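Long-range contacts in dephospho-CoA kinase (PDB 6N39), which probably phosphorylates the 3'-hydroxyl group of dephospho-CoA with ATP, the last step of coenzyme A biosynthesis, and carries a C-terminal UPF0157 (GrpB) domain involved in its folding: residues 271-276 with 342-347; 351-356 with 402-407; 355-360 with 395-400. All blocks are in the same frame, centred on the assembly; numbering follows the deposited sequence.

Contact 1. Residues 271-276 with 342-347; sequences DIQITV and HIRVDG
His342 and Asp271 meet ring edge to carboxylate where two parallel strands pair. His342 NE2 donates to Asp271 OD2 over 3.0 Å, nearly straight at 168°. The oxygen uses its anti lone pair and lies in the ring plane. Carboxylate and imidazole are nearly coplanar. Two residues on along each strand, Gln273 reaches across to Arg344. Its CG is anti to the backbone N (chi1 179°) and the chain runs on extended, which carries OE1 over the neighbouring strand. Arg344 NH1 gives OE1 a 2.9 Å bond from the guanidinium edge. The amide and guanidinium planes are steeply turned, 71° apart. On the other face of the sheet, Val276 CG1 packs on Ile343 CG2 at 3.6 Å.

The backbones set this register. His342 N bonds to Ile272 O, and Ile274 N to His342 O, both at 2.8 Å. The pattern repeats through Arg344 and ends with Asp346 N on Val276 O.

Second partners hold the polar ends. Lys327 meets His342 ND1, Asn340 shares Asp271 OD2, and Asp303 forms a salt bridge with Arg344 NE.

The pair is the centre of the mixed four-stranded sheet of the UPF0157 region, flanked by strands 249-253 and 328-331. Helix 349-363 covers the face of Gln273 and Arg344; helices 228-243 and 279-284 pack on the face of Ile274 and Ile343.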
loop_
_atom_site.group_PDB
_atom_site.type_symbol
_atom_site.label_atom_id
_atom_site.label_comp_id
_atom_site.label_asym_id
_atom_site.label_seq_id
_atom_site.Cartn_x
_atom_site.Cartn_y
_atom_site.Cartn_z
ATOM N N ASP A 271 -2.668 9.513 -8.914
ATOM C CA ASP A 271 -2.615 8.733 -10.151
ATOM C C ASP A 271 -1.291 7.998 -10.262
ATOM O O ASP A 271 -0.223 8.598 -10.070
ATOM C CB ASP A 271 -2.805 9.614 -11.388
ATOM C CG ASP A 271 -4.197 10.192 -11.464
ATOM O OD1 ASP A 271 -4.440 11.219 -10.805
ATOM O OD2 ASP A 271 -5.033 9.606 -12.179
ATOM N N ILE A 272 -1.375 6.715 -10.622
ATOM C CA ILE A 272 -0.233 5.840 -10.843
ATOM C C ILE A 272 -0.362 5.224 -12.229
ATOM O O ILE A 272 -1.461 4.849 -12.638
ATOM C CB ILE A 272 -0.180 4.700 -9.804
ATOM C CG1 ILE A 272 -0.241 5.244 -8.375
ATOM C CG2 ILE A 272 1.066 3.845 -10.054
ATOM C CD1 ILE A 272 0.976 6.130 -7.996
ATOM N N GLN A 273 0.750 5.074 -12.943
ATOM C CA GLN A 273 0.741 4.309 -14.184
ATOM C C GLN A 273 1.607 3.066 -14.027
ATOM O O GLN A 273 2.781 3.167 -13.659
ATOM C CB GLN A 273 1.243 5.150 -15.366
ATOM C CG GLN A 273 1.270 4.348 -16.668
ATOM C CD GLN A 273 1.666 5.181 -17.861
ATOM O OE1 GLN A 273 0.805 5.625 -18.630
ATOM N NE2 GLN A 273 2.981 5.403 -18.034
ATOM N N ILE A 274 1.029 1.904 -14.318
ATOM C CA ILE A 274 1.777 0.670 -14.527
ATOM C C ILE A 274 1.976 0.496 -16.027
ATOM O O ILE A 274 0.992 0.430 -16.787
ATOM C CB ILE A 274 1.033 -0.541 -13.940
ATOM C CG1 ILE A 274 0.750 -0.346 -12.440
ATOM C CG2 ILE A 274 1.827 -1.818 -14.200
ATOM C CD1 ILE A 274 -0.140 -1.461 -11.856
ATOM N N THR A 275 3.239 0.420 -16.458
ATOM C CA THR A 275 3.565 0.135 -17.845
ATOM C C THR A 275 3.704 -1.373 -18.027
ATOM O O THR A 275 4.457 -2.015 -17.290
ATOM C CB THR A 275 4.865 0.846 -18.256
ATOM O OG1 THR A 275 4.676 2.267 -18.215
ATOM C CG2 THR A 275 5.257 0.463 -19.663
ATOM N N VAL A 276 2.968 -1.937 -18.990
ATOM C CA VAL A 276 3.011 -3.371 -19.271
ATOM C C VAL A 276 3.440 -3.566 -20.714
ATOM O O VAL A 276 3.554 -2.615 -21.486
ATOM C CB VAL A 276 1.660 -4.077 -19.007
ATOM C CG1 VAL A 276 1.269 -3.945 -17.530
ATOM C CG2 VAL A 276 0.550 -3.484 -19.911
ATOM N N HIS A 342 -3.678 3.492 -13.764
ATOM C CA HIS A 342 -3.776 3.328 -15.209
ATOM C C HIS A 342 -2.782 2.262 -15.655
ATOM O O HIS A 342 -1.616 2.301 -15.264
ATOM C CB HIS A 342 -3.475 4.654 -15.927
ATOM C CG HIS A 342 -4.249 5.827 -15.400
ATOM N ND1 HIS A 342 -5.437 6.245 -15.959
ATOM C CD2 HIS A 342 -3.993 6.684 -14.383
ATOM C CE1 HIS A 342 -5.892 7.298 -15.297
ATOM N NE2 HIS A 342 -5.035 7.584 -14.334
ATOM N N ILE A 343 -3.221 1.336 -16.494
ATOM C CA ILE A 343 -2.351 0.285 -17.017
ATOM C C ILE A 343 -2.245 0.508 -18.517
ATOM O O ILE A 343 -3.243 0.360 -19.242
ATOM C CB ILE A 343 -2.895 -1.113 -16.710
ATOM C CG1 ILE A 343 -3.284 -1.221 -15.226
ATOM C CG2 ILE A 343 -1.867 -2.183 -17.095
ATOM C CD1 ILE A 343 -3.775 -2.591 -14.848
ATOM N N ARG A 344 -1.040 0.858 -18.973
ATOM C CA ARG A 344 -0.811 1.279 -20.347
ATOM C C ARG A 344 0.377 0.525 -20.930
ATOM O O ARG A 344 1.279 0.090 -20.201
ATOM C CB ARG A 344 -0.579 2.808 -20.428
ATOM C CG ARG A 344 -1.788 3.655 -19.918
ATOM C CD ARG A 344 -1.739 5.064 -20.554
ATOM N NE ARG A 344 -2.867 5.910 -20.170
ATOM C CZ ARG A 344 -2.908 6.657 -19.073
ATOM N NH1 ARG A 344 -1.878 6.655 -18.227
ATOM N NH2 ARG A 344 -3.986 7.407 -18.821
ATOM N N VAL A 345 0.365 0.374 -22.257
ATOM C CA VAL A 345 1.331 -0.462 -22.963
ATOM C C VAL A 345 2.578 0.355 -23.294
ATOM O O VAL A 345 2.484 1.459 -23.843
ATOM C CB VAL A 345 0.707 -1.055 -24.240
ATOM C CG1 VAL A 345 1.759 -1.851 -25.043
ATOM C CG2 VAL A 345 -0.501 -1.959 -23.891
ATOM N N ASP A 346 3.741 -0.215 -22.989
ATOM C CA ASP A 346 5.077 0.311 -23.276
ATOM C C ASP A 346 5.190 0.928 -24.669
ATOM O O ASP A 346 5.089 0.227 -25.677
ATOM C CB ASP A 346 6.078 -0.851 -23.148
ATOM C CG ASP A 346 7.549 -0.387 -23.193
ATOM O OD1 ASP A 346 7.823 0.769 -22.818
ATOM O OD2 ASP A 346 8.417 -1.186 -23.619
ATOM N N GLY A 347 5.437 2.239 -24.731
ATOM C CA GLY A 347 5.643 2.934 -25.983
ATOM C C GLY A 347 4.389 3.518 -26.624
ATOM O O GLY A 347 4.503 4.399 -27.480
#

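Contact 2. Residues 351-356 with 402-407; sequences QQFALL and RRAWDW
Leu356 puts one methyl on the indole of Trp405 and the other against Trp407. This is helix-helix packing in the UPF0157 region. The short segments of helices 349-363 and 386-411 cross at 78°, with their axes 10.8 Å apart.

Leu356 carries most of the contact. Its CG is anti to the backbone N (chi1 170°), and the turn about the next bond splits the methyls between two tryptophans. CD2 makes a CH-pi contact with Trp405. It stands 3.5 Å from the centroid of the five-membered ring and 14° off the ring normal. CD2 also touches Ala404 CB at 3.8 Å. CD1 comes to the edge of Trp407, near the ring plane, 3.7 Å from CZ3.

Trp405 turns its indole back toward helix 349-363. Its CG lies beside the backbone N and anti to the carbonyl carbon. One face then receives Leu356, while the rim at CZ2 meets Gln352 CB at 3.9 Å. The Gln352 chain bends at chi2, and its amide NE2 bonds to Gln351 OE1. Gln352 OE1 is hydrogen-bonded to Thr312 OG1.

Phe353 flanks the same indole. Tyr401 meets both Phe353 and Trp405 edge-to-face, so the three rings form one aromatic group. Ala404 CB sits at the edge of the Phe353 ring, near its plane, 4.0 Å from Phe353 CE1.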
loop_
_atom_site.group_PDB
_atom_site.type_symbol
_atom_site.label_atom_id
_atom_site.label_comp_id
_atom_site.label_asym_id
_atom_site.label_seq_id
_atom_site.Cartn_x
_atom_site.Cartn_y
_atom_site.Cartn_z
ATOM N N GLN A 351 0.727 5.930 -22.721
ATOM C CA GLN A 351 1.824 5.570 -21.814
ATOM C C GLN A 351 2.929 6.621 -21.816
ATOM O O GLN A 351 3.485 6.969 -20.764
ATOM C CB GLN A 351 2.371 4.196 -22.229
ATOM C CG GLN A 351 3.391 3.553 -21.269
ATOM C CD GLN A 351 4.824 3.963 -21.584
ATOM O OE1 GLN A 351 5.138 4.336 -22.719
ATOM N NE2 GLN A 351 5.701 3.881 -20.586
ATOM N N GLN A 352 3.273 7.142 -22.994
ATOM C CA GLN A 352 4.335 8.145 -23.058
ATOM C C GLN A 352 3.859 9.480 -22.496
ATOM O O GLN A 352 4.572 10.128 -21.720
ATOM C CB GLN A 352 4.795 8.294 -24.507
ATOM C CG GLN A 352 5.325 6.986 -25.089
ATOM C CD GLN A 352 6.807 6.863 -24.893
ATOM O OE1 GLN A 352 7.565 7.676 -25.417
ATOM N NE2 GLN A 352 7.242 5.859 -24.115
ATOM N N PHE A 353 2.637 9.880 -22.854
ATOM C CA PHE A 353 2.123 11.181 -22.453
ATOM C C PHE A 353 1.965 11.288 -20.939
ATOM O O PHE A 353 2.194 12.363 -20.373
ATOM C CB PHE A 353 0.783 11.454 -23.152
ATOM C CG PHE A 353 0.249 12.828 -22.888
ATOM C CD1 PHE A 353 1.076 13.946 -23.054
ATOM C CD2 PHE A 353 -1.066 13.012 -22.466
ATOM C CE1 PHE A 353 0.600 15.224 -22.806
ATOM C CE2 PHE A 353 -1.557 14.291 -22.238
ATOM C CZ PHE A 353 -0.723 15.404 -22.402
ATOM N N ALA A 354 1.566 10.201 -20.262
ATOM C CA ALA A 354 1.403 10.289 -18.806
ATOM C C ALA A 354 2.717 10.664 -18.113
ATOM O O ALA A 354 2.721 11.416 -17.123
ATOM C CB ALA A 354 0.855 8.968 -18.248
ATOM N N LEU A 355 3.843 10.151 -18.615
ATOM C CA LEU A 355 5.155 10.496 -18.058
ATOM C C LEU A 355 5.599 11.896 -18.499
ATOM O O LEU A 355 6.120 12.708 -17.691
ATOM C CB LEU A 355 6.172 9.430 -18.497
ATOM C CG LEU A 355 5.870 7.969 -18.101
ATOM C CD1 LEU A 355 6.863 7.004 -18.712
ATOM C CD2 LEU A 355 5.869 7.776 -16.574
ATOM N N LEU A 356 5.370 12.195 -19.784
ATOM C CA LEU A 356 5.786 13.483 -20.331
ATOM C C LEU A 356 5.077 14.637 -19.627
ATOM O O LEU A 356 5.680 15.680 -19.387
ATOM C CB LEU A 356 5.504 13.524 -21.837
ATOM C CG LEU A 356 5.659 14.888 -22.529
ATOM C CD1 LEU A 356 7.085 15.432 -22.367
ATOM C CD2 LEU A 356 5.281 14.843 -24.039
ATOM N N ARG A 402 -0.210 19.017 -27.687
ATOM C CA ARG A 402 0.672 19.544 -28.726
ATOM C C ARG A 402 1.868 20.279 -28.120
ATOM O O ARG A 402 3.005 20.143 -28.600
ATOM C CB ARG A 402 -0.116 20.455 -29.676
ATOM C CG ARG A 402 -1.127 19.689 -30.549
ATOM C CD ARG A 402 -1.820 20.594 -31.565
ATOM N NE ARG A 402 -2.654 21.596 -30.902
ATOM C CZ ARG A 402 -3.983 21.544 -30.814
ATOM N NH1 ARG A 402 -4.665 20.542 -31.369
ATOM N NH2 ARG A 402 -4.627 22.505 -30.167
ATOM N N ARG A 403 1.637 21.035 -27.045
ATOM C CA ARG A 403 2.709 21.846 -26.479
ATOM C C ARG A 403 3.718 20.978 -25.745
ATOM O O ARG A 403 4.928 21.192 -25.861
ATOM C CB ARG A 403 2.134 22.904 -25.540
ATOM C CG ARG A 403 1.398 24.048 -26.243
ATOM C CD ARG A 403 0.285 24.576 -25.350
ATOM N NE ARG A 403 0.797 25.255 -24.165
ATOM C CZ ARG A 403 0.057 25.570 -23.106
ATOM N NH1 ARG A 403 -1.230 25.246 -23.074
ATOM N NH2 ARG A 403 0.607 26.206 -22.078
ATOM N N ALA A 404 3.233 20.019 -24.955
ATOM C CA ALA A 404 4.125 19.091 -24.279
ATOM C C ALA A 404 5.023 18.382 -25.277
ATOM O O ALA A 404 6.232 18.252 -25.051
ATOM C CB ALA A 404 3.314 18.072 -23.471
ATOM N N TRP A 405 4.461 17.928 -26.401
ATOM C CA TRP A 405 5.314 17.224 -27.351
ATOM C C TRP A 405 6.246 18.177 -28.091
ATOM O O TRP A 405 7.356 17.780 -28.468
ATOM C CB TRP A 405 4.462 16.389 -28.308
ATOM C CG TRP A 405 4.131 15.065 -27.657
ATOM C CD1 TRP A 405 2.921 14.670 -27.140
ATOM C CD2 TRP A 405 5.049 13.991 -27.398
ATOM N NE1 TRP A 405 3.036 13.406 -26.590
ATOM C CE2 TRP A 405 4.328 12.971 -26.741
ATOM C CE3 TRP A 405 6.401 13.783 -27.689
ATOM C CZ2 TRP A 405 4.916 11.766 -26.369
ATOM C CZ3 TRP A 405 6.986 12.588 -27.303
ATOM C CH2 TRP A 405 6.240 11.596 -26.654
ATOM N N ASP A 406 5.848 19.437 -28.275
ATOM C CA ASP A 406 6.786 20.425 -28.816
ATOM C C ASP A 406 7.980 20.596 -27.885
ATOM O O ASP A 406 9.138 20.629 -28.323
ATOM C CB ASP A 406 6.083 21.765 -29.016
ATOM C CG ASP A 406 5.483 21.912 -30.391
ATOM O OD1 ASP A 406 5.957 21.224 -31.315
ATOM O OD2 ASP A 406 4.540 22.723 -30.549
ATOM N N TRP A 407 7.705 20.709 -26.587
ATOM C CA TRP A 407 8.770 20.810 -25.595
ATOM C C TRP A 407 9.637 19.556 -25.596
ATOM O O TRP A 407 10.864 19.638 -25.470
ATOM C CB TRP A 407 8.155 21.047 -24.209
ATOM C CG TRP A 407 9.148 21.068 -23.090
ATOM C CD1 TRP A 407 9.887 22.139 -22.662
ATOM C CD2 TRP A 407 9.517 19.968 -22.257
ATOM N NE1 TRP A 407 10.689 21.768 -21.612
ATOM C CE2 TRP A 407 10.477 20.441 -21.342
ATOM C CE3 TRP A 407 9.123 18.626 -22.192
ATOM C CZ2 TRP A 407 11.058 19.614 -20.375
ATOM C CZ3 TRP A 407 9.696 17.812 -21.225
ATOM C CH2 TRP A 407 10.651 18.310 -20.336
#

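Contact 3. Residues 355-360 with 395-400; sequences LLFVDW and PWFRDA
The end of the Phe357 ring abuts the notch where the rings of Trp396 and Phe397 meet. Its CE1 is 3.9 Å from Trp396 CZ3, and its CZ is 3.9 Å from Phe397 CE1. Against Trp396 the meeting is rim to rim, each atom near the plane of the other ring. Against Phe397 the rings are tilted, with planes 46° apart and centroids 5.9 Å apart. The bump is a phenyl edge, and the hollow is the shallow notch formed by two aromatic side chains of consecutive residues. Within helix 386-411, Trp396 CE3 lies over the rim of the Phe397 ring.

Trp360, one turn on from Phe357, is the second bump. Its CG is anti to the backbone N (chi1 173°), which sends the six-membered ring out toward the other helix. There it meets the small side chain of Ala400. Trp360 CZ3 is 4.0 Å from Ala400 CB, and Ala400 O sits over one face of the indole, 3.9 Å from CH2. A looser touch joins Trp360 CZ3 to Trp396 CH2 at 4.3 Å.

Large rings span the wide spacing of the axes, 12.9 Å for these short helical segments of the UPF0157 (GrpB) region, which cross at 78°. Tyr371, on helix 365-382, stacks on Trp396 and meets Phe357 edge-to-face, so a third helix joins the cluster.

The side chains that meet are all apolar or aromatic. Ala400 O is the one polar atom among the closest contacts. Cohesion here probably rests mainly on dispersion and burial.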
loop_
_atom_site.group_PDB
_atom_site.type_symbol
_atom_site.label_atom_id
_atom_site.label_comp_id
_atom_site.label_asym_id
_atom_site.label_seq_id
_atom_site.Cartn_x
_atom_site.Cartn_y
_atom_site.Cartn_z
ATOM N N LEU A 355 3.843 10.151 -18.615
ATOM C CA LEU A 355 5.155 10.496 -18.058
ATOM C C LEU A 355 5.599 11.896 -18.499
ATOM O O LEU A 355 6.120 12.708 -17.691
ATOM C CB LEU A 355 6.172 9.430 -18.497
ATOM C CG LEU A 355 5.870 7.969 -18.101
ATOM C CD1 LEU A 355 6.863 7.004 -18.712
ATOM C CD2 LEU A 355 5.869 7.776 -16.574
ATOM N N LEU A 356 5.370 12.195 -19.784
ATOM C CA LEU A 356 5.786 13.483 -20.331
ATOM C C LEU A 356 5.077 14.637 -19.627
ATOM O O LEU A 356 5.680 15.680 -19.387
ATOM C CB LEU A 356 5.504 13.524 -21.837
ATOM C CG LEU A 356 5.659 14.888 -22.529
ATOM C CD1 LEU A 356 7.085 15.432 -22.367
ATOM C CD2 LEU A 356 5.281 14.843 -24.039
ATOM N N PHE A 357 3.784 14.482 -19.344
ATOM C CA PHE A 357 2.983 15.571 -18.780
ATOM C C PHE A 357 3.577 16.057 -17.469
ATOM O O PHE A 357 3.715 17.271 -17.245
ATOM C CB PHE A 357 1.541 15.061 -18.605
ATOM C CG PHE A 357 0.527 16.109 -18.208
ATOM C CD1 PHE A 357 0.089 17.063 -19.108
ATOM C CD2 PHE A 357 -0.032 16.087 -16.942
ATOM C CE1 PHE A 357 -0.865 18.003 -18.742
ATOM C CE2 PHE A 357 -0.995 17.006 -16.576
ATOM C CZ PHE A 357 -1.409 17.969 -17.479
ATOM N N VAL A 358 3.996 15.115 -16.615
ATOM C CA VAL A 358 4.660 15.483 -15.364
ATOM C C VAL A 358 5.955 16.235 -15.637
ATOM O O VAL A 358 6.210 17.297 -15.042
ATOM C CB VAL A 358 4.922 14.235 -14.502
ATOM C CG1 VAL A 358 5.691 14.627 -13.250
ATOM C CG2 VAL A 358 3.607 13.568 -14.142
ATOM N N ASP A 359 6.820 15.686 -16.505
ATOM C CA ASP A 359 8.114 16.360 -16.706
ATOM C C ASP A 359 7.932 17.750 -17.326
ATOM O O ASP A 359 8.606 18.724 -16.940
ATOM C CB ASP A 359 9.031 15.501 -17.573
ATOM C CG ASP A 359 9.602 14.325 -16.811
ATOM O OD1 ASP A 359 9.664 14.423 -15.576
ATOM O OD2 ASP A 359 9.982 13.311 -17.428
ATOM N N TRP A 360 7.010 17.854 -18.280
ATOM C CA TRP A 360 6.732 19.112 -18.956
ATOM C C TRP A 360 6.244 20.162 -17.966
ATOM O O TRP A 360 6.828 21.242 -17.860
ATOM C CB TRP A 360 5.707 18.862 -20.070
ATOM C CG TRP A 360 5.194 20.098 -20.738
ATOM C CD1 TRP A 360 5.930 21.048 -21.388
ATOM C CD2 TRP A 360 3.828 20.515 -20.828
ATOM N NE1 TRP A 360 5.104 22.035 -21.871
ATOM C CE2 TRP A 360 3.809 21.729 -21.546
ATOM C CE3 TRP A 360 2.616 19.979 -20.373
ATOM C CZ2 TRP A 360 2.630 22.423 -21.816
ATOM C CZ3 TRP A 360 1.441 20.670 -20.644
ATOM C CH2 TRP A 360 1.461 21.881 -21.360
ATOM N N PRO A 395 -11.196 19.866 -23.310
ATOM C CA PRO A 395 -10.644 20.505 -24.519
ATOM C C PRO A 395 -9.218 21.021 -24.332
ATOM O O PRO A 395 -8.438 21.011 -25.289
ATOM C CB PRO A 395 -11.641 21.638 -24.813
ATOM C CG PRO A 395 -12.920 21.195 -24.171
ATOM C CD PRO A 395 -12.484 20.468 -22.915
ATOM N N TRP A 396 -8.846 21.439 -23.123
ATOM C CA TRP A 396 -7.507 21.978 -22.898
ATOM C C TRP A 396 -6.416 20.942 -23.179
ATOM O O TRP A 396 -5.316 21.305 -23.616
ATOM C CB TRP A 396 -7.391 22.490 -21.459
ATOM C CG TRP A 396 -6.050 23.082 -21.125
ATOM C CD1 TRP A 396 -5.638 24.371 -21.353
ATOM C CD2 TRP A 396 -4.940 22.412 -20.507
ATOM N NE1 TRP A 396 -4.345 24.541 -20.904
ATOM C CE2 TRP A 396 -3.895 23.354 -20.384
ATOM C CE3 TRP A 396 -4.732 21.111 -20.044
ATOM C CZ2 TRP A 396 -2.656 23.029 -19.821
ATOM C CZ3 TRP A 396 -3.504 20.797 -19.466
ATOM C CH2 TRP A 396 -2.483 21.752 -19.371
ATOM N N PHE A 397 -6.698 19.655 -22.948
ATOM C CA PHE A 397 -5.674 18.640 -23.171
ATOM C C PHE A 397 -5.250 18.516 -24.628
ATOM O O PHE A 397 -4.136 18.072 -24.875
ATOM C CB PHE A 397 -6.124 17.277 -22.633
ATOM C CG PHE A 397 -6.080 17.201 -21.145
ATOM C CD1 PHE A 397 -4.866 17.071 -20.482
ATOM C CD2 PHE A 397 -7.239 17.313 -20.399
ATOM C CE1 PHE A 397 -4.813 17.026 -19.092
ATOM C CE2 PHE A 397 -7.195 17.273 -19.005
ATOM C CZ PHE A 397 -5.973 17.123 -18.354
ATOM N N ARG A 398 -6.049 18.959 -25.603
ATOM C CA ARG A 398 -5.579 18.862 -26.986
ATOM C C ARG A 398 -4.384 19.785 -27.228
ATOM O O ARG A 398 -3.341 19.370 -27.766
ATOM C CB ARG A 398 -6.718 19.171 -27.952
ATOM C CG ARG A 398 -7.929 18.245 -27.777
ATOM C CD ARG A 398 -8.842 18.266 -29.011
ATOM N NE ARG A 398 -9.448 19.580 -29.259
ATOM C CZ ARG A 398 -10.571 20.020 -28.686
ATOM N NH1 ARG A 398 -11.229 19.263 -27.819
ATOM N NH2 ARG A 398 -11.040 21.224 -28.977
ATOM N N ASP A 399 -4.504 21.036 -26.793
ATOM C CA ASP A 399 -3.411 21.989 -26.960
ATOM C C ASP A 399 -2.268 21.673 -26.008
ATOM O O ASP A 399 -1.094 21.830 -26.369
ATOM C CB ASP A 399 -3.934 23.412 -26.746
ATOM C CG ASP A 399 -2.857 24.466 -26.877
ATOM O OD1 ASP A 399 -2.263 24.611 -27.973
ATOM O OD2 ASP A 399 -2.641 25.179 -25.877
ATOM N N ALA A 400 -2.585 21.187 -24.800
ATOM C CA ALA A 400 -1.522 20.775 -23.893
ATOM C C ALA A 400 -0.722 19.618 -24.479
ATOM O O ALA A 400 0.502 19.570 -24.333
ATOM C CB ALA A 400 -2.100 20.393 -22.534
#

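Overall arrangement
All three contacts lie in the UPF0157 region, away from the predicted ATP site of the kinase part. Contact 1 is the central strand pair of the sheet; contacts 2 and 3 are neighbouring sections of one crossing, helix 349-363 over helix 386-411, with centres about 6 Å apart. Trp360 of contact 3 packs on Ala404 and Trp407 of contact 2. Helix 349-363 follows strand 339-345 directly and lies on the sheet. Gln351 is one join: its NE2 is 3.0 Å from Thr275 OG1, and its O is 3.2 Å from Gln273 NE2, both probable hydrogen bonds. The centre of contact 1 is about 15 Å from that of contact 2 and about 16 Å from that of contact 3.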